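Local coordinates for cellulose binding protein (Clavibacter michiganensis subsp. michiganensis, PDB 4JCW) that probably binds cellulose through its expansin-like portion, which belongs to a larger enzyme thought to cleave internal beta-1,4-glucosidic linkages, at residues I112-G117 with M186-I191. Sequence-based numbering, arbitrary orientation.
With BGC (beta-D-glucopyranose), chain C; BGC (beta-D-glucopyranose), chain B.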
loop_
_atom_site.group_PDB
_atom_site.type_symbol
_atom_site.label_atom_id
_atom_site.label_comp_id
_atom_site.label_asym_id
_atom_site.label_seq_id
_atom_site.Cartn_x
_atom_site.Cartn_y
_atom_site.Cartn_z
ATOM N N ILE A 112 8.367 12.274 -10.347
ATOM C CA ILE A 112 8.606 11.439 -9.176
ATOM C C ILE A 112 7.567 11.724 -8.101
ATOM O O ILE A 112 7.245 12.882 -7.827
ATOM C CB ILE A 112 10.019 11.674 -8.601
ATOM C CG1 ILE A 112 11.091 11.302 -9.626
ATOM C CG2 ILE A 112 10.225 10.874 -7.329
ATOM C CD1 ILE A 112 11.215 9.825 -9.887
ATOM N N ARG A 113 7.009 10.669 -7.516
ATOM C CA ARG A 113 6.108 10.836 -6.387
ATOM C C ARG A 113 6.633 10.090 -5.166
ATOM O O ARG A 113 6.919 8.906 -5.241
ATOM C CB ARG A 113 4.701 10.349 -6.722
ATOM C CG ARG A 113 3.749 10.499 -5.555
ATOM C CD ARG A 113 2.332 10.272 -5.983
ATOM N NE ARG A 113 2.092 8.899 -6.403
ATOM C CZ ARG A 113 0.896 8.326 -6.316
ATOM N NH1 ARG A 113 -0.109 9.034 -5.830
ATOM N NH2 ARG A 113 0.707 7.070 -6.707
ATOM N N VAL A 114 6.757 10.798 -4.051
ATOM C CA VAL A 114 7.158 10.180 -2.791
ATOM C C VAL A 114 5.910 9.585 -2.137
ATOM O O VAL A 114 4.859 10.226 -2.118
ATOM C CB VAL A 114 7.821 11.221 -1.878
ATOM C CG1 VAL A 114 8.120 10.632 -0.516
ATOM C CG2 VAL A 114 9.106 11.749 -2.533
ATOM N N LYS A 115 6.024 8.356 -1.628
ATOM C CA LYS A 115 4.884 7.651 -1.029
ATOM C C LYS A 115 4.360 8.347 0.222
ATOM O O LYS A 115 5.143 8.893 1.012
ATOM C CB LYS A 115 5.255 6.211 -0.665
ATOM C CG LYS A 115 4.028 5.316 -0.456
ATOM C CD LYS A 115 4.406 3.876 -0.203
ATOM C CE LYS A 115 3.159 2.986 -0.112
ATOM N NZ LYS A 115 2.277 3.351 1.040
ATOM N N GLU A 116 3.038 8.334 0.391
ATOM C CA GLU A 116 2.431 8.759 1.649
ATOM C C GLU A 116 3.122 8.014 2.785
ATOM O O GLU A 116 3.458 6.832 2.645
ATOM C CB GLU A 116 0.923 8.468 1.667
ATOM C CG GLU A 116 0.128 9.270 0.658
ATOM C CD GLU A 116 0.213 8.710 -0.751
ATOM O OE1 GLU A 116 0.763 7.596 -0.927
ATOM O OE2 GLU A 116 -0.271 9.390 -1.686
ATOM N N GLY A 117 3.361 8.716 3.890
ATOM C CA GLY A 117 3.999 8.119 5.047
ATOM C C GLY A 117 5.519 8.056 5.009
ATOM O O GLY A 117 6.134 7.598 5.969
ATOM N N MET A 186 11.451 15.656 0.184
ATOM C CA MET A 186 10.701 14.684 0.962
ATOM C C MET A 186 9.297 15.243 1.120
ATOM O O MET A 186 8.958 15.822 2.150
ATOM C CB MET A 186 11.354 14.450 2.326
ATOM C CG MET A 186 10.669 13.387 3.172
ATOM S SD MET A 186 10.548 11.767 2.392
ATOM C CE MET A 186 12.255 11.438 1.976
ATOM N N ALA A 187 8.494 15.086 0.070
ATOM C CA ALA A 187 7.156 15.664 0.022
ATOM C C ALA A 187 6.153 14.571 -0.331
ATOM O O ALA A 187 5.795 14.403 -1.500
ATOM C CB ALA A 187 7.112 16.785 -1.004
ATOM N N PRO A 188 5.715 13.800 0.680
ATOM C CA PRO A 188 4.873 12.626 0.419
ATOM C C PRO A 188 3.596 13.006 -0.309
ATOM O O PRO A 188 2.986 14.030 0.022
ATOM C CB PRO A 188 4.537 12.124 1.825
ATOM C CG PRO A 188 5.674 12.581 2.660
ATOM C CD PRO A 188 6.042 13.931 2.108
ATOM N N GLY A 189 3.218 12.203 -1.297
ATOM C CA GLY A 189 1.976 12.401 -2.019
ATOM C C GLY A 189 2.048 13.344 -3.203
ATOM O O GLY A 189 1.191 13.301 -4.087
ATOM N N GLU A 190 3.067 14.195 -3.238
ATOM C CA GLU A 190 3.176 15.201 -4.292
ATOM C C GLU A 190 3.850 14.640 -5.548
ATOM O O GLU A 190 4.831 13.912 -5.461
ATOM C CB GLU A 190 3.957 16.416 -3.776
ATOM C CG GLU A 190 4.203 17.489 -4.825
ATOM C CD GLU A 190 4.987 18.680 -4.291
ATOM O OE1 GLU A 190 5.198 18.765 -3.062
ATOM O OE2 GLU A 190 5.389 19.534 -5.111
ATOM N N ILE A 191 3.318 14.975 -6.719
ATOM C CA ILE A 191 3.981 14.615 -7.966
ATOM C C ILE A 191 4.987 15.710 -8.305
ATOM O O ILE A 191 4.607 16.837 -8.631
ATOM C CB ILE A 191 2.975 14.446 -9.129
ATOM C CG1 ILE A 191 1.941 13.378 -8.791
ATOM C CG2 ILE A 191 3.694 14.034 -10.397
ATOM C CD1 ILE A 191 0.810 13.310 -9.775
HETATM C C2 BGC C . 4.545 -0.803 2.580
HETATM C C3 BGC C . 4.894 -0.515 4.018
HETATM C C4 BGC C . 4.503 0.930 4.344
HETATM C C5 BGC C . 3.012 1.096 4.127
HETATM C C6 BGC C . 2.661 2.582 4.330
HETATM C C1 BGC C . 3.077 -0.593 2.440
HETATM O O2 BGC C . 4.826 -2.181 2.270
HETATM O O3 BGC C . 6.301 -0.730 4.070
HETATM O O4 BGC C . 4.772 1.369 5.704
HETATM O O5 BGC C . 2.709 0.769 2.762
HETATM O O6 BGC C . 3.379 3.447 3.429
HETATM C C2 BGC B . -0.570 -0.164 -0.468
HETATM C C3 BGC B . 0.825 0.195 0.020
HETATM C C4 BGC B . 1.459 -1.046 0.598
HETATM C C5 BGC B . 1.532 -2.142 -0.393
HETATM C C6 BGC B . 2.043 -3.342 0.420
HETATM C C1 BGC B . -0.381 -1.264 -1.535
HETATM O O2 BGC B . -1.270 0.979 -1.042
HETATM O O3 BGC B . 0.706 1.220 1.018
HETATM O O4 BGC B . 2.779 -0.882 1.096
HETATM O O5 BGC B . 0.226 -2.425 -0.892
HETATM O O6 BGC B . 2.151 -4.508 -0.370
HETATM O O HOH W 1 6.689 13.611 -3.880
#
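V114 O accepts a nearly straight hydrogen bond from G189 N (2.7 Å, 174° at the hydrogen), joining the end of strand 111-114 to a type II beta turn, A187 to E190, in the expansin C-terminal domain. The turn lies in the connection between strands 178-184 and 191-193, and its own closing bond runs from E190 N to A187 O. V114 has the most surface buried here. A trans chi1 (174°) swings its CG1 to the carbonyl side, against P188 CA at 3.9 Å and M186 SD at 4.0 Å, with the M186 side chain running roughly perpendicular. G189, third in the turn, has the positive phi (87°) usual at that position and commonly met by glycine; its CA faces E116 OE2. Alongside, the aliphatic part of R113 passes over the G189 carbonyl, CD to O 3.8 Å, while its guanidinium reaches Q126 and the backbone of I18. At the other end, P188 CB rests 3.4 Å from K115 O, and the same lysine's NZ donates hydrogen bonds to O5 and O6 of one glucose unit and O3 of the next in the bound glucan. A water bridges the segments, accepting from V114 N and donating to A187 O.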